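Local coordinates for protein 3-dehydroquinate dehydratase (Aquifex aeolicus, PDB 2EGZ) that catalyses the cis-dehydration of 3-dehydroquinate to 3-dehydroshikimate, the third step of the chorismate pathway, through a Schiff-base intermediate, at residues E119-N124 with Y150-R155. Sequence-based numbering, arbitrary orientation.
Sequences ELTPPN and YEDVAR
Two neighbouring beta-alpha units of the TIM barrel meet where Arg155, on helix 150-160, reaches the loop between strand 110-117 and helix 124-136. Its guanidinium lies edge-on to that loop, with all three acceptors within a few degrees of its plane. NH1 donates to Thr121 O at 3.0 Å, coming from above the carbonyl plane. NH2 takes two oxygens: Pro122 O, in a nearly straight bond (170°), and Asn124 OD1 at 2.8 Å, the amide turned 38° from the guanidinium. With CG anti to the backbone N (chi1 -168°), a bend at chi3 turns that edge to the loop. NH1 also forms a salt bridge to Asp152 OD1, its hydrogen bond long and weak (3.3 Å). The bonded residues flank Pro123, N-cap of helix 124-136, on a loop following the strand of catalytic His116. With an alanine in place of Arg155, the Thr121 and Pro122 carbonyls would probably lose these donors and the Asn124 amide its hold. Beside it, Thr121 OG1 packs 3.5 Å from Asp152 CB and also bonds to Lys146 O. One water links OG1 to Asp152 O; another joins Thr121 N to Asp152 OD2, which Asn148 N holds as well. Ser35 of the second subunit packs on Pro122 and Pro123.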
loop_
_atom_site.group_PDB
_atom_site.type_symbol
_atom_site.label_atom_id
_atom_site.label_comp_id
_atom_site.label_asym_id
_atom_site.label_seq_id
_atom_site.Cartn_x
_atom_site.Cartn_y
_atom_site.Cartn_z
ATOM N N GLU B 119 -8.804 -7.890 -4.643
ATOM C CA GLU B 119 -9.238 -9.092 -3.943
ATOM C C GLU B 119 -10.615 -9.046 -3.292
ATOM O O GLU B 119 -11.345 -10.042 -3.306
ATOM C CB GLU B 119 -8.215 -9.465 -2.866
ATOM C CG GLU B 119 -6.940 -10.098 -3.394
ATOM C CD GLU B 119 -5.960 -10.431 -2.282
ATOM O OE1 GLU B 119 -6.402 -10.941 -1.228
ATOM O OE2 GLU B 119 -4.746 -10.194 -2.467
ATOM N N LEU B 120 -10.975 -7.901 -2.722
ATOM C CA LEU B 120 -12.247 -7.792 -2.018
ATOM C C LEU B 120 -12.704 -6.355 -1.826
ATOM O O LEU B 120 -11.982 -5.414 -2.141
ATOM C CB LEU B 120 -12.104 -8.451 -0.639
ATOM C CG LEU B 120 -10.895 -7.955 0.180
ATOM C CD1 LEU B 120 -11.218 -6.633 0.869
ATOM C CD2 LEU B 120 -10.514 -8.991 1.233
ATOM N N THR B 121 -13.914 -6.201 -1.302
ATOM C CA THR B 121 -14.464 -4.885 -1.009
ATOM C C THR B 121 -14.187 -4.699 0.479
ATOM O O THR B 121 -14.786 -5.370 1.323
ATOM C CB THR B 121 -15.977 -4.842 -1.275
ATOM O OG1 THR B 121 -16.213 -5.132 -2.659
ATOM C CG2 THR B 121 -16.547 -3.462 -0.939
ATOM N N PRO B 122 -13.270 -3.785 0.820
ATOM C CA PRO B 122 -12.915 -3.537 2.220
ATOM C C PRO B 122 -14.047 -3.037 3.107
ATOM O O PRO B 122 -15.082 -2.574 2.615
ATOM C CB PRO B 122 -11.763 -2.539 2.108
ATOM C CG PRO B 122 -12.115 -1.761 0.871
ATOM C CD PRO B 122 -12.580 -2.840 -0.080
ATOM N N PRO B 123 -13.870 -3.152 4.435
ATOM C CA PRO B 123 -14.857 -2.718 5.428
ATOM C C PRO B 123 -15.270 -1.272 5.192
ATOM O O PRO B 123 -14.528 -0.495 4.597
ATOM C CB PRO B 123 -14.113 -2.901 6.746
ATOM C CG PRO B 123 -13.283 -4.108 6.473
ATOM C CD PRO B 123 -12.729 -3.811 5.098
ATOM N N ASN B 124 -16.451 -0.910 5.677
ATOM C CA ASN B 124 -16.958 0.438 5.480
ATOM C C ASN B 124 -16.034 1.564 5.906
ATOM O O ASN B 124 -15.918 2.552 5.188
ATOM C CB ASN B 124 -18.314 0.602 6.167
ATOM C CG ASN B 124 -19.346 -0.372 5.641
ATOM O OD1 ASN B 124 -19.208 -0.901 4.535
ATOM N ND2 ASN B 124 -20.393 -0.607 6.421
ATOM N N TYR B 150 -23.236 -9.742 -4.434
ATOM C CA TYR B 150 -24.032 -8.586 -4.825
ATOM C C TYR B 150 -24.076 -7.622 -3.642
ATOM O O TYR B 150 -24.121 -6.404 -3.822
ATOM C CB TYR B 150 -25.447 -9.010 -5.224
ATOM C CG TYR B 150 -25.518 -9.685 -6.574
ATOM C CD1 TYR B 150 -25.001 -9.063 -7.711
ATOM C CD2 TYR B 150 -26.122 -10.932 -6.723
ATOM C CE1 TYR B 150 -25.085 -9.666 -8.964
ATOM C CE2 TYR B 150 -26.210 -11.545 -7.970
ATOM C CZ TYR B 150 -25.693 -10.904 -9.085
ATOM O OH TYR B 150 -25.802 -11.491 -10.325
ATOM N N GLU B 151 -24.038 -8.177 -2.434
ATOM C CA GLU B 151 -24.056 -7.371 -1.212
ATOM C C GLU B 151 -22.885 -6.383 -1.207
ATOM O O GLU B 151 -23.017 -5.256 -0.729
ATOM C CB GLU B 151 -23.935 -8.268 0.025
ATOM C CG GLU B 151 -24.688 -9.592 -0.041
ATOM C CD GLU B 151 -26.191 -9.423 -0.079
ATOM O OE1 GLU B 151 -26.715 -8.616 0.716
ATOM O OE2 GLU B 151 -26.849 -10.111 -0.892
ATOM N N ASP B 152 -21.735 -6.816 -1.726
ATOM C CA ASP B 152 -20.541 -5.966 -1.773
ATOM C C ASP B 152 -20.757 -4.758 -2.677
ATOM O O ASP B 152 -20.194 -3.687 -2.443
ATOM C CB ASP B 152 -19.320 -6.740 -2.296
ATOM C CG ASP B 152 -18.666 -7.611 -1.240
ATOM O OD1 ASP B 152 -18.870 -7.359 -0.030
ATOM O OD2 ASP B 152 -17.920 -8.538 -1.628
ATOM N N VAL B 153 -21.557 -4.942 -3.721
ATOM C CA VAL B 153 -21.839 -3.861 -4.663
ATOM C C VAL B 153 -22.752 -2.850 -3.990
ATOM O O VAL B 153 -22.462 -1.658 -3.962
ATOM C CB VAL B 153 -22.539 -4.392 -5.931
ATOM C CG1 VAL B 153 -22.740 -3.258 -6.934
ATOM C CG2 VAL B 153 -21.715 -5.513 -6.543
ATOM N N ALA B 154 -23.854 -3.341 -3.434
ATOM C CA ALA B 154 -24.809 -2.481 -2.752
ATOM C C ALA B 154 -24.111 -1.691 -1.647
ATOM O O ALA B 154 -24.345 -0.493 -1.484
ATOM C CB ALA B 154 -25.940 -3.334 -2.168
ATOM N N ARG B 155 -23.241 -2.369 -0.899
ATOM C CA ARG B 155 -22.520 -1.746 0.207
ATOM C C ARG B 155 -21.604 -0.614 -0.253
ATOM O O ARG B 155 -21.631 0.481 0.310
ATOM C CB ARG B 155 -21.718 -2.814 0.966
ATOM C CG ARG B 155 -21.151 -2.354 2.304
ATOM C CD ARG B 155 -20.798 -3.557 3.180
ATOM N NE ARG B 155 -19.788 -4.421 2.570
ATOM C CZ ARG B 155 -18.488 -4.139 2.516
ATOM N NH1 ARG B 155 -17.648 -4.989 1.938
ATOM N NH2 ARG B 155 -18.026 -3.009 3.037
HETATM O O HOH W 1 -17.985 -3.559 -4.238
HETATM O O HOH W 2 -15.351 -8.658 -0.627
#